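Local structure of transcriptional regulator URE2 (Saccharomyces cerevisiae, 1K0D) at residues Glu171-Leu176 with Val240-Lys245; Leu137-Phe142 with Ala148-Arg153; Leu41-Asn46 with Asn96-Glu101; Leu106-Ser109 with Asp114-Gln117. The protein takes part in nitrogen catabolite repression by sequestering GATA-type transcriptional activators in the cytoplasm, and has glutathione peroxidase activity in its glutathione transferase-like region. All coordinates share one frame; numbering follows the deposited sequence.

Contact 1 (Glu171-Leu176 with Val240-Lys245); sequences ERREAL and VYKWTK
R173, near the C-terminal end of helix 148-176, and K242, on helix 238-248, are the two side chains that join these segments, at the surface of the all-helical C-terminal domain of the glutathione transferase fold. Along helix 238-248, V240 comes first. It packs on V165 and L169, one turn and more before R173, while its backbone N is hydrogen-bonded to the E166 carboxylate. K242 then reaches outward to R173. Its chain runs extended to CE and bends only at the last torsion (chi4 70°), which brings NZ to the edge of the guanidinium, near its plane, 3.3 Å from R173 NH2. The aliphatic part takes part too, K242 CD lying 3.4 Å from R173 NH2. E239, one residue before the segment, probably makes this closeness tolerable: its OE2 forms salt bridges with both R173 NH2 and K242 NZ, so the carboxylate is shared between the helices and probably offsets their charge. The other terminal guanidinium nitrogen, R173 NH1, is hydrogen-bonded to the backbone O of Y203. W243 turns inward, packs on V165 and L169 and donates from NE1 to D216. T244 OG1 donates to V240 O at 2.6 Å, tilted 31° from the carbonyl plane, and T244 N approaches the same oxygen from the opposite face at 2.9 Å. K245 closes the segment by folding back along the helix: its CG lies 3.9 Å above the Y241 ring plane, and its NZ donates to Y241 OH at 2.7 Å.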
loop_
_atom_site.group_PDB
_atom_site.type_symbol
_atom_site.label_atom_id
_atom_site.label_comp_id
_atom_site.label_asym_id
_atom_site.label_seq_id
_atom_site.Cartn_x
_atom_site.Cartn_y
_atom_site.Cartn_z
ATOM N N GLU B 171 16.007 16.806 7.619
ATOM C CA GLU B 171 15.680 18.024 6.877
ATOM C C GLU B 171 14.592 18.838 7.565
ATOM O O GLU B 171 14.631 20.066 7.536
ATOM C CB GLU B 171 15.236 17.690 5.453
ATOM C CG GLU B 171 16.324 17.073 4.596
ATOM C CD GLU B 171 15.845 16.775 3.190
ATOM O OE1 GLU B 171 15.498 17.733 2.466
ATOM O OE2 GLU B 171 15.809 15.584 2.811
ATOM N N ARG B 172 13.621 18.161 8.173
ATOM C CA ARG B 172 12.540 18.856 8.873
ATOM C C ARG B 172 13.122 19.622 10.060
ATOM O O ARG B 172 12.684 20.726 10.380
ATOM C CB ARG B 172 11.505 17.863 9.399
ATOM C CG ARG B 172 10.842 16.997 8.354
ATOM C CD ARG B 172 9.854 17.773 7.517
ATOM N NE ARG B 172 9.176 16.874 6.591
ATOM C CZ ARG B 172 9.780 16.231 5.595
ATOM N NH1 ARG B 172 11.084 16.396 5.391
ATOM N NH2 ARG B 172 9.084 15.414 4.814
ATOM N N ARG B 173 14.108 19.020 10.713
ATOM C CA ARG B 173 14.752 19.640 11.858
ATOM C C ARG B 173 15.571 20.847 11.414
ATOM O O ARG B 173 15.500 21.919 12.014
ATOM C CB ARG B 173 15.645 18.622 12.556
ATOM C CG ARG B 173 16.445 19.186 13.711
ATOM C CD ARG B 173 16.637 18.121 14.768
ATOM N NE ARG B 173 15.394 17.899 15.494
ATOM C CZ ARG B 173 15.028 16.735 16.011
ATOM N NH1 ARG B 173 13.879 16.631 16.658
ATOM N NH2 ARG B 173 15.802 15.671 15.866
ATOM N N GLU B 174 16.342 20.658 10.351
ATOM C CA GLU B 174 17.176 21.713 9.799
ATOM C C GLU B 174 16.337 22.947 9.472
ATOM O O GLU B 174 16.781 24.080 9.658
ATOM C CB GLU B 174 17.867 21.200 8.535
ATOM C CG GLU B 174 18.722 22.218 7.816
ATOM C CD GLU B 174 19.325 21.664 6.538
ATOM O OE1 GLU B 174 18.554 21.183 5.676
ATOM O OE2 GLU B 174 20.567 21.713 6.393
ATOM N N ALA B 175 15.118 22.719 8.993
ATOM C CA ALA B 175 14.215 23.806 8.628
ATOM C C ALA B 175 13.700 24.576 9.838
ATOM O O ALA B 175 13.447 25.778 9.750
ATOM C CB ALA B 175 13.040 23.257 7.823
ATOM N N LEU B 176 13.537 23.884 10.962
ATOM C CA LEU B 176 13.050 24.521 12.181
ATOM C C LEU B 176 14.147 25.323 12.861
ATOM O O LEU B 176 13.914 26.444 13.313
ATOM C CB LEU B 176 12.500 23.474 13.155
ATOM C CG LEU B 176 11.113 22.915 12.827
ATOM C CD1 LEU B 176 10.767 21.798 13.794
ATOM C CD2 LEU B 176 10.079 24.029 12.907
ATOM N N VAL B 240 15.360 8.949 13.562
ATOM C CA VAL B 240 14.272 7.974 13.610
ATOM C C VAL B 240 14.080 7.544 15.054
ATOM O O VAL B 240 12.965 7.255 15.486
ATOM C CB VAL B 240 14.580 6.722 12.749
ATOM C CG1 VAL B 240 13.532 5.648 12.991
ATOM C CG2 VAL B 240 14.599 7.100 11.277
ATOM N N TYR B 241 15.175 7.526 15.807
ATOM C CA TYR B 241 15.112 7.128 17.203
ATOM C C TYR B 241 14.280 8.089 18.045
ATOM O O TYR B 241 13.398 7.653 18.785
ATOM C CB TYR B 241 16.517 7.016 17.796
ATOM C CG TYR B 241 16.502 6.505 19.216
ATOM C CD1 TYR B 241 16.160 5.186 19.491
ATOM C CD2 TYR B 241 16.768 7.356 20.289
ATOM C CE1 TYR B 241 16.075 4.722 20.795
ATOM C CE2 TYR B 241 16.685 6.902 21.603
ATOM C CZ TYR B 241 16.337 5.586 21.846
ATOM O OH TYR B 241 16.231 5.129 23.138
ATOM N N LYS B 242 14.555 9.390 17.945
ATOM C CA LYS B 242 13.801 10.385 18.721
ATOM C C LYS B 242 12.320 10.321 18.345
ATOM O O LYS B 242 11.434 10.279 19.198
ATOM C CB LYS B 242 14.298 11.803 18.438
ATOM C CG LYS B 242 15.761 12.072 18.721
ATOM C CD LYS B 242 16.031 13.563 18.539
ATOM C CE LYS B 242 17.497 13.860 18.303
ATOM N NZ LYS B 242 17.919 13.385 16.958
ATOM N N TRP B 243 12.091 10.339 17.040
ATOM C CA TRP B 243 10.777 10.283 16.418
ATOM C C TRP B 243 9.950 9.114 16.967
ATOM O O TRP B 243 8.825 9.299 17.433
ATOM C CB TRP B 243 11.021 10.152 14.916
ATOM C CG TRP B 243 9.854 9.977 14.024
ATOM C CD1 TRP B 243 8.879 10.891 13.750
ATOM C CD2 TRP B 243 9.633 8.875 13.142
ATOM N NE1 TRP B 243 8.072 10.433 12.733
ATOM C CE2 TRP B 243 8.514 9.198 12.342
ATOM C CE3 TRP B 243 10.277 7.649 12.943
ATOM C CZ2 TRP B 243 8.027 8.333 11.353
ATOM C CZ3 TRP B 243 9.792 6.790 11.959
ATOM C CH2 TRP B 243 8.680 7.139 11.177
ATOM N N THR B 244 10.513 7.912 16.924
ATOM C CA THR B 244 9.819 6.732 17.425
ATOM C C THR B 244 9.576 6.830 18.929
ATOM O O THR B 244 8.513 6.442 19.415
ATOM C CB THR B 244 10.627 5.445 17.155
ATOM O OG1 THR B 244 11.086 5.446 15.800
ATOM C CG2 THR B 244 9.753 4.210 17.379
ATOM N N LYS B 245 10.555 7.343 19.672
ATOM C CA LYS B 245 10.387 7.472 21.120
ATOM C C LYS B 245 9.307 8.471 21.502
ATOM O O LYS B 245 8.595 8.276 22.486
ATOM C CB LYS B 245 11.709 7.843 21.799
ATOM C CG LYS B 245 12.599 6.634 22.065
ATOM C CD LYS B 245 11.837 5.575 22.853
ATOM C CE LYS B 245 12.716 4.384 23.217
ATOM N NZ LYS B 245 13.756 4.733 24.228
#

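Contact 2 (Leu137-Phe142 with Ala148-Arg153); sequences LHFRYF and ASAVER
F139 and R140 face A150 and V151 where helix 112-142 nears its end and helix 148-176 begins, in a roughly antiparallel helical hairpin of the C-terminal domain. The axes of the two short segments approach to 8.5 Å with 142° between their directions. Ahead of the contact, L137 turns to V225, R228 and I229, and H138 lays CD2 over the centre of one face of the F139 ring. F139 comes next, and its ring meets A150. The face opposite H138 receives the methyl of A150 in a CH-pi contact: A150 CB stands 3.7 Å from the centroid of the F139 ring, 19° off the normal, and is displaced toward the CG side, with F139 CG at 3.5 Å. The ring is thus held between H138 and A150, which limits its tilt. F139 also packs on Y154 of the second subunit, so this end of the hairpin lies at the dimer interface. The backbone joins in, F139 O lying 3.7 Å from V151 CG2. That methyl is the valine branch anti to its own carbonyl carbon, and it also lies 4.0 Å from F139 CB. R140 adds a looser touch, its CD 4.3 Å from V151 CG1, and Y141 turns elsewhere, its OH hydrogen-bonded to the backbone O of R228. No hydrogen bond joins the two segments. Their association here rests on the fit of a ring face to a methyl and on apolar burial; the small A150 side chain lets the phenyl ring lie close against the second helix.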
loop_
_atom_site.group_PDB
_atom_site.type_symbol
_atom_site.label_atom_id
_atom_site.label_comp_id
_atom_site.label_asym_id
_atom_site.label_seq_id
_atom_site.Cartn_x
_atom_site.Cartn_y
_atom_site.Cartn_z
ATOM N N LEU B 137 13.459 -10.953 7.396
ATOM C CA LEU B 137 13.167 -11.864 8.497
ATOM C C LEU B 137 13.020 -13.283 7.955
ATOM O O LEU B 137 13.517 -14.236 8.553
ATOM C CB LEU B 137 11.882 -11.445 9.220
ATOM C CG LEU B 137 11.957 -10.193 10.103
ATOM C CD1 LEU B 137 10.555 -9.769 10.514
ATOM C CD2 LEU B 137 12.818 -10.476 11.329
ATOM N N HIS B 138 12.346 -13.421 6.816
ATOM C CA HIS B 138 12.145 -14.742 6.227
ATOM C C HIS B 138 13.447 -15.478 5.900
ATOM O O HIS B 138 13.646 -16.609 6.336
ATOM C CB HIS B 138 11.305 -14.658 4.951
ATOM C CG HIS B 138 11.107 -15.985 4.288
ATOM N ND1 HIS B 138 10.253 -16.944 4.787
ATOM C CD2 HIS B 138 11.726 -16.552 3.224
ATOM C CE1 HIS B 138 10.354 -18.045 4.063
ATOM N NE2 HIS B 138 11.243 -17.833 3.108
ATOM N N PHE B 139 14.329 -14.850 5.129
ATOM C CA PHE B 139 15.578 -15.509 4.760
ATOM C C PHE B 139 16.559 -15.658 5.912
ATOM O O PHE B 139 17.395 -16.557 5.913
ATOM C CB PHE B 139 16.244 -14.781 3.589
ATOM C CG PHE B 139 15.524 -14.970 2.286
ATOM C CD1 PHE B 139 14.721 -13.959 1.759
ATOM C CD2 PHE B 139 15.603 -16.188 1.611
ATOM C CE1 PHE B 139 14.003 -14.161 0.576
ATOM C CE2 PHE B 139 14.893 -16.397 0.434
ATOM C CZ PHE B 139 14.089 -15.380 -0.084
ATOM N N ARG B 140 16.453 -14.781 6.899
ATOM C CA ARG B 140 17.339 -14.861 8.042
ATOM C C ARG B 140 16.904 -15.993 8.967
ATOM O O ARG B 140 17.746 -16.689 9.532
ATOM C CB ARG B 140 17.332 -13.532 8.808
ATOM C CG ARG B 140 18.099 -13.560 10.130
ATOM C CD ARG B 140 19.600 -13.442 9.919
ATOM N NE ARG B 140 20.353 -13.706 11.144
ATOM C CZ ARG B 140 20.531 -14.916 11.672
ATOM N NH1 ARG B 140 21.230 -15.061 12.790
ATOM N NH2 ARG B 140 20.017 -15.986 11.079
ATOM N N TYR B 141 15.596 -16.206 9.095
ATOM C CA TYR B 141 15.099 -17.227 10.015
ATOM C C TYR B 141 14.208 -18.374 9.543
ATOM O O TYR B 141 14.241 -19.451 10.137
ATOM C CB TYR B 141 14.343 -16.557 11.163
ATOM C CG TYR B 141 15.128 -15.526 11.938
ATOM C CD1 TYR B 141 14.919 -14.161 11.732
ATOM C CD2 TYR B 141 16.063 -15.914 12.898
ATOM C CE1 TYR B 141 15.621 -13.204 12.469
ATOM C CE2 TYR B 141 16.770 -14.967 13.636
ATOM C CZ TYR B 141 16.542 -13.616 13.414
ATOM O OH TYR B 141 17.264 -12.682 14.120
ATOM N N PHE B 142 13.409 -18.168 8.503
ATOM C CA PHE B 142 12.462 -19.205 8.117
ATOM C C PHE B 142 12.544 -19.886 6.759
ATOM O O PHE B 142 11.689 -20.714 6.444
ATOM C CB PHE B 142 11.038 -18.656 8.289
ATOM C CG PHE B 142 10.823 -17.917 9.580
ATOM C CD1 PHE B 142 10.844 -16.524 9.612
ATOM C CD2 PHE B 142 10.612 -18.612 10.771
ATOM C CE1 PHE B 142 10.657 -15.827 10.818
ATOM C CE2 PHE B 142 10.423 -17.926 11.986
ATOM C CZ PHE B 142 10.446 -16.531 12.006
ATOM N N ALA B 148 22.736 -16.500 2.281
ATOM C CA ALA B 148 23.388 -15.258 2.688
ATOM C C ALA B 148 23.150 -14.087 1.737
ATOM O O ALA B 148 22.969 -12.949 2.180
ATOM C CB ALA B 148 24.893 -15.486 2.850
ATOM N N SER B 149 23.165 -14.352 0.432
ATOM C CA SER B 149 22.960 -13.282 -0.535
ATOM C C SER B 149 21.553 -12.704 -0.427
ATOM O O SER B 149 21.349 -11.517 -0.664
ATOM C CB SER B 149 23.224 -13.782 -1.959
ATOM O OG SER B 149 22.431 -14.912 -2.271
ATOM N N ALA B 150 20.586 -13.540 -0.062
ATOM C CA ALA B 150 19.208 -13.083 0.084
ATOM C C ALA B 150 19.090 -12.213 1.337
ATOM O O ALA B 150 18.459 -11.156 1.314
ATOM C CB ALA B 150 18.266 -14.275 0.178
ATOM N N VAL B 151 19.707 -12.661 2.428
ATOM C CA VAL B 151 19.670 -11.916 3.685
ATOM C C VAL B 151 20.241 -10.523 3.483
ATOM O O VAL B 151 19.623 -9.533 3.863
ATOM C CB VAL B 151 20.484 -12.627 4.800
ATOM C CG1 VAL B 151 20.554 -11.744 6.057
ATOM C CG2 VAL B 151 19.843 -13.954 5.134
ATOM N N GLU B 152 21.419 -10.453 2.876
ATOM C CA GLU B 152 22.081 -9.176 2.626
ATOM C C GLU B 152 21.267 -8.256 1.707
ATOM O O GLU B 152 21.226 -7.045 1.908
ATOM C CB GLU B 152 23.466 -9.428 2.023
ATOM C CG GLU B 152 24.271 -8.172 1.753
ATOM C CD GLU B 152 25.683 -8.472 1.262
ATOM O OE1 GLU B 152 25.832 -9.206 0.259
ATOM O OE2 GLU B 152 26.646 -7.969 1.880
ATOM N N ARG B 153 20.623 -8.827 0.696
ATOM C CA ARG B 153 19.820 -8.028 -0.229
ATOM C C ARG B 153 18.721 -7.268 0.518
ATOM O O ARG B 153 18.593 -6.055 0.393
ATOM C CB ARG B 153 19.186 -8.930 -1.295
ATOM C CG ARG B 153 18.130 -8.260 -2.164
ATOM C CD ARG B 153 17.512 -9.263 -3.119
ATOM N NE ARG B 153 16.318 -8.740 -3.774
ATOM C CZ ARG B 153 16.322 -7.786 -4.700
ATOM N NH1 ARG B 153 17.464 -7.242 -5.092
ATOM N NH2 ARG B 153 15.180 -7.381 -5.234
#

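Contact 3 (Leu41-Asn46 with Asn96-Glu101); sequences LGFHYN and NKYYKE
The backbone brings L41 to 7.2 Å from Y98, CA to CA, then turns through G42 at a positive phi of 78° in the Schellman motif that ends helix 29-40, and runs on through F43 into strand 45-49. This is the second half of the beta-alpha-beta unit of the thioredoxin-like N-terminal domain, whose helix 29-40 packs here beside helix 87-102. L41 packs on the face of Y98. Methyl CD2 of L41 sits over one face of the tyrosine ring in a CH-pi contact, 4.2 Å from the centroid and 24° off the normal, displaced toward CG. The same ring also meets the backbone, with Y98 CE1 3.4 Å from L41 O. Y98 reaches this place because its CG is turned opposite to the backbone N (chi1 -175°), which sends the ring out from the helix to the turn. L107 and L106 of the following loop pack against L41 and Y98 respectively. F43 meets Y98 from another side, at the ring edge. Its tip, CZ, lies 4.0 Å from Y98 CB, while its ring also meets Y20 and touches L38 and L94. One turn before E101, K97 forms a salt bridge with D76 and a hydrogen bond to Y20 OH, tying the helix to the sheet. N96 and K100, on another side of the helix, pack on L112 of the second subunit. At the outer end, carboxylate oxygen OE1 of E101 comes to the edge of the F43 ring, 4.0 Å from CE2.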
loop_
_atom_site.group_PDB
_atom_site.type_symbol
_atom_site.label_atom_id
_atom_site.label_comp_id
_atom_site.label_asym_id
_atom_site.label_seq_id
_atom_site.Cartn_x
_atom_site.Cartn_y
_atom_site.Cartn_z
ATOM N N LEU B 41 -7.560 7.572 17.835
ATOM C CA LEU B 41 -8.776 8.253 17.413
ATOM C C LEU B 41 -9.933 8.070 18.381
ATOM O O LEU B 41 -11.005 8.635 18.178
ATOM C CB LEU B 41 -9.194 7.776 16.017
ATOM C CG LEU B 41 -8.192 8.115 14.911
ATOM C CD1 LEU B 41 -8.613 7.447 13.619
ATOM C CD2 LEU B 41 -8.106 9.619 14.735
ATOM N N GLY B 42 -9.720 7.281 19.431
ATOM C CA GLY B 42 -10.774 7.060 20.409
ATOM C C GLY B 42 -11.838 6.066 19.981
ATOM O O GLY B 42 -12.920 6.020 20.560
ATOM N N PHE B 43 -11.543 5.268 18.964
ATOM C CA PHE B 43 -12.495 4.274 18.490
ATOM C C PHE B 43 -12.438 3.046 19.396
ATOM O O PHE B 43 -11.366 2.496 19.661
ATOM C CB PHE B 43 -12.183 3.895 17.035
ATOM C CG PHE B 43 -12.574 4.958 16.024
ATOM C CD1 PHE B 43 -11.723 5.287 14.968
ATOM C CD2 PHE B 43 -13.799 5.615 16.116
ATOM C CE1 PHE B 43 -12.085 6.256 14.016
ATOM C CE2 PHE B 43 -14.170 6.586 15.167
ATOM C CZ PHE B 43 -13.306 6.903 14.116
ATOM N N HIS B 44 -13.602 2.627 19.883
ATOM C CA HIS B 44 -13.689 1.471 20.767
ATOM C C HIS B 44 -13.753 0.191 19.940
ATOM O O HIS B 44 -14.613 0.045 19.074
ATOM C CB HIS B 44 -14.914 1.619 21.674
ATOM C CG HIS B 44 -14.821 2.782 22.616
ATOM N ND1 HIS B 44 -13.952 2.804 23.687
ATOM C CD2 HIS B 44 -15.449 3.983 22.618
ATOM C CE1 HIS B 44 -14.048 3.967 24.307
ATOM N NE2 HIS B 44 -14.949 4.702 23.678
ATOM N N TYR B 45 -12.841 -0.735 20.212
ATOM C CA TYR B 45 -12.778 -1.971 19.442
ATOM C C TYR B 45 -12.469 -3.225 20.249
ATOM O O TYR B 45 -12.012 -3.155 21.384
ATOM C CB TYR B 45 -11.712 -1.821 18.354
ATOM C CG TYR B 45 -10.303 -1.704 18.900
ATOM C CD1 TYR B 45 -9.445 -2.805 18.915
ATOM C CD2 TYR B 45 -9.828 -0.494 19.413
ATOM C CE1 TYR B 45 -8.149 -2.709 19.423
ATOM C CE2 TYR B 45 -8.529 -0.388 19.928
ATOM C CZ TYR B 45 -7.699 -1.503 19.928
ATOM O OH TYR B 45 -6.420 -1.418 20.439
ATOM N N ASN B 46 -12.720 -4.372 19.627
ATOM C CA ASN B 46 -12.451 -5.682 20.215
ATOM C C ASN B 46 -11.486 -6.380 19.263
ATOM O O ASN B 46 -11.683 -6.353 18.043
ATOM C CB ASN B 46 -13.734 -6.506 20.311
ATOM C CG ASN B 46 -13.475 -7.943 20.740
ATOM O OD1 ASN B 46 -14.310 -8.829 20.528
ATOM N ND2 ASN B 46 -12.317 -8.180 21.352
ATOM N N ASN B 96 -10.563 9.120 7.659
ATOM C CA ASN B 96 -11.613 9.724 6.836
ATOM C C ASN B 96 -12.909 9.787 7.638
ATOM O O ASN B 96 -13.590 10.812 7.653
ATOM C CB ASN B 96 -11.840 8.916 5.552
ATOM C CG ASN B 96 -10.993 9.413 4.399
ATOM O OD1 ASN B 96 -11.295 10.441 3.790
ATOM N ND2 ASN B 96 -9.916 8.696 4.101
ATOM N N LYS B 97 -13.224 8.688 8.317
ATOM C CA LYS B 97 -14.434 8.602 9.123
ATOM C C LYS B 97 -14.404 9.574 10.297
ATOM O O LYS B 97 -15.377 10.285 10.541
ATOM C CB LYS B 97 -14.625 7.178 9.651
ATOM C CG LYS B 97 -15.976 6.961 10.305
ATOM C CD LYS B 97 -16.232 5.502 10.618
ATOM C CE LYS B 97 -17.660 5.304 11.106
ATOM N NZ LYS B 97 -17.986 3.869 11.296
ATOM N N TYR B 98 -13.289 9.594 11.025
ATOM C CA TYR B 98 -13.144 10.486 12.170
ATOM C C TYR B 98 -13.363 11.932 11.738
ATOM O O TYR B 98 -14.063 12.701 12.400
ATOM C CB TYR B 98 -11.746 10.369 12.786
ATOM C CG TYR B 98 -11.596 11.199 14.045
ATOM C CD1 TYR B 98 -11.955 10.676 15.287
ATOM C CD2 TYR B 98 -11.186 12.537 13.985
ATOM C CE1 TYR B 98 -11.924 11.451 16.431
ATOM C CE2 TYR B 98 -11.151 13.332 15.139
ATOM C CZ TYR B 98 -11.527 12.776 16.357
ATOM O OH TYR B 98 -11.543 13.532 17.501
ATOM N N TYR B 99 -12.748 12.292 10.620
ATOM C CA TYR B 99 -12.851 13.637 10.098
ATOM C C TYR B 99 -14.258 14.033 9.679
ATOM O O TYR B 99 -14.706 15.136 9.990
ATOM C CB TYR B 99 -11.909 13.816 8.913
ATOM C CG TYR B 99 -12.074 15.149 8.215
ATOM C CD1 TYR B 99 -11.928 16.350 8.917
ATOM C CD2 TYR B 99 -12.375 15.211 6.856
ATOM C CE1 TYR B 99 -12.076 17.576 8.281
ATOM C CE2 TYR B 99 -12.527 16.433 6.209
ATOM C CZ TYR B 99 -12.374 17.610 6.927
ATOM O OH TYR B 99 -12.498 18.816 6.283
ATOM N N LYS B 100 -14.967 13.157 8.979
ATOM C CA LYS B 100 -16.303 13.540 8.554
ATOM C C LYS B 100 -17.268 13.568 9.732
ATOM O O LYS B 100 -18.263 14.288 9.703
ATOM C CB LYS B 100 -16.829 12.615 7.449
ATOM C CG LYS B 100 -17.375 11.283 7.919
ATOM C CD LYS B 100 -18.257 10.667 6.844
ATOM C CE LYS B 100 -19.422 11.594 6.501
ATOM N NZ LYS B 100 -20.250 11.080 5.374
ATOM N N GLU B 101 -16.973 12.800 10.776
ATOM C CA GLU B 101 -17.843 12.780 11.945
ATOM C C GLU B 101 -17.606 13.949 12.903
ATOM O O GLU B 101 -18.559 14.498 13.459
ATOM C CB GLU B 101 -17.686 11.466 12.711
ATOM C CG GLU B 101 -18.101 10.238 11.912
ATOM C CD GLU B 101 -18.142 8.974 12.753
ATOM O OE1 GLU B 101 -17.129 8.652 13.415
ATOM O OE2 GLU B 101 -19.190 8.296 12.744
#

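Contact 4 (Leu106-Ser109 with Asp114-Gln117); sequences LLWS and DQSQ
W108 and S109, in the linker between the last helix of the thioredoxin-like domain and helix 112-142, receive the side chains of Q115 and D114. Q115 can be followed outward from its backbone. Its CB lies 3.8 Å from W108 CH2, above that corner of the indole. CG comes next, over one face of the six-membered ring of W108, 3.9 Å from its centroid and 22° off the normal, a CH-pi contact; on another side CG lies 3.2 Å from S109 O. The chain continues extended, which carries CD past the rim, 3.6 Å from W108 CZ2. The terminal amide is nearly parallel to the indole, 13° between planes, but offset beyond its edge, and ends beside the S109 carbonyl; the glutamine crosses the tryptophan at about a right angle. D114 makes the polar part of the contact. S109 OG, anti to its own backbone N, donates a weak hydrogen bond of 3.3 Å to D114 OD1, with D114 CB slightly nearer, at 3.2 Å from S109 OG. The hydroxyl is also hydrogen-bonded to D111 N, and D114 N to D111 OD2, so the first turn of the helix is knitted to the incoming loop. Beyond the segments, W108 touches L92 and V95 of helix 87-102 as well as I118 and N119 of helix 112-142, with its carbonyl bonded to K211 NZ. S116 and Q117, elsewhere on helix 112-142, pack on L82 and S83 of the second subunit, where strand 82-85 lies.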
loop_
_atom_site.group_PDB
_atom_site.type_symbol
_atom_site.label_atom_id
_atom_site.label_comp_id
_atom_site.label_asym_id
_atom_site.label_seq_id
_atom_site.Cartn_x
_atom_site.Cartn_y
_atom_site.Cartn_z
ATOM N N LEU B 106 -7.924 14.746 12.815
ATOM C CA LEU B 106 -6.908 14.234 13.729
ATOM C C LEU B 106 -6.026 13.205 13.003
ATOM O O LEU B 106 -6.540 12.314 12.330
ATOM C CB LEU B 106 -7.595 13.580 14.929
ATOM C CG LEU B 106 -6.929 13.629 16.305
ATOM C CD1 LEU B 106 -7.700 12.714 17.257
ATOM C CD2 LEU B 106 -5.479 13.191 16.214
ATOM N N LEU B 107 -4.707 13.341 13.141
ATOM C CA LEU B 107 -3.741 12.437 12.509
ATOM C C LEU B 107 -3.884 12.442 10.982
ATOM O O LEU B 107 -3.358 11.566 10.293
ATOM C CB LEU B 107 -3.949 11.004 13.015
ATOM C CG LEU B 107 -3.957 10.713 14.519
ATOM C CD1 LEU B 107 -4.326 9.261 14.742
ATOM C CD2 LEU B 107 -2.594 11.008 15.118
ATOM N N TRP B 108 -4.566 13.449 10.455
ATOM C CA TRP B 108 -4.836 13.517 9.023
ATOM C C TRP B 108 -4.759 14.986 8.601
ATOM O O TRP B 108 -4.066 15.786 9.237
ATOM C CB TRP B 108 -6.243 12.931 8.813
ATOM C CG TRP B 108 -6.753 12.705 7.403
ATOM C CD1 TRP B 108 -8.023 12.962 6.956
ATOM C CD2 TRP B 108 -6.057 12.110 6.300
ATOM N NE1 TRP B 108 -8.159 12.565 5.654
ATOM C CE2 TRP B 108 -6.971 12.039 5.222
ATOM C CE3 TRP B 108 -4.758 11.629 6.117
ATOM C CZ2 TRP B 108 -6.626 11.508 3.979
ATOM C CZ3 TRP B 108 -4.412 11.097 4.878
ATOM C CH2 TRP B 108 -5.343 11.042 3.824
ATOM N N SER B 109 -5.460 15.341 7.531
ATOM C CA SER B 109 -5.469 16.720 7.071
ATOM C C SER B 109 -6.654 16.955 6.153
ATOM O O SER B 109 -7.053 16.060 5.405
ATOM C CB SER B 109 -4.178 17.048 6.327
ATOM O OG SER B 109 -4.180 18.399 5.886
ATOM N N ASP B 114 -1.607 18.123 1.620
ATOM C CA ASP B 114 -1.077 17.415 2.785
ATOM C C ASP B 114 -1.454 15.933 2.744
ATOM O O ASP B 114 -0.631 15.076 3.043
ATOM C CB ASP B 114 -1.603 18.045 4.079
ATOM C CG ASP B 114 -0.923 19.362 4.402
ATOM O OD1 ASP B 114 -1.361 20.043 5.354
ATOM O OD2 ASP B 114 0.057 19.711 3.713
ATOM N N GLN B 115 -2.696 15.641 2.370
ATOM C CA GLN B 115 -3.142 14.257 2.286
ATOM C C GLN B 115 -2.289 13.452 1.316
ATOM O O GLN B 115 -1.990 12.290 1.582
ATOM C CB GLN B 115 -4.605 14.173 1.847
ATOM C CG GLN B 115 -5.594 14.733 2.850
ATOM C CD GLN B 115 -7.023 14.678 2.350
ATOM O OE1 GLN B 115 -7.945 15.133 3.027
ATOM N NE2 GLN B 115 -7.216 14.115 1.163
ATOM N N SER B 116 -1.893 14.060 0.198
ATOM C CA SER B 116 -1.072 13.356 -0.784
ATOM C C SER B 116 0.323 13.078 -0.228
ATOM O O SER B 116 0.963 12.094 -0.605
ATOM C CB SER B 116 -0.958 14.162 -2.082
ATOM O OG SER B 116 -0.055 15.250 -1.948
ATOM N N GLN B 117 0.803 13.946 0.659
ATOM C CA GLN B 117 2.116 13.741 1.255
ATOM C C GLN B 117 2.006 12.620 2.284
ATOM O O GLN B 117 2.882 11.754 2.374
ATOM C CB GLN B 117 2.622 15.022 1.917
ATOM C CG GLN B 117 2.863 16.182 0.949
ATOM C CD GLN B 117 3.667 15.776 -0.281
ATOM O OE1 GLN B 117 3.109 15.364 -1.307
ATOM N NE2 GLN B 117 4.982 15.882 -0.179
#

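In the fold
Contacts 3 and 4 are neighbours: Y98 and L41 meet L106 and L107, which packs the linker leading to helix 112-142 against the thioredoxin-like domain. Both are partly buried and contain a CH-pi contact, joined by apolar packing in contact 3 and by a weak hydrogen bond in contact 4. Contact 2 lies at the far end of helix 112-142, on the opposite side of the chain's centre, has no hydrogen bond and rests on a CH-pi contact and apolar packing. It shares helix 148-176 with contact 1, a surface contact whose two cations gather round a carboxylate. Contacts 2, 3 and 4 touch the second subunit, whereas no other chain of the assembly touches contact 1.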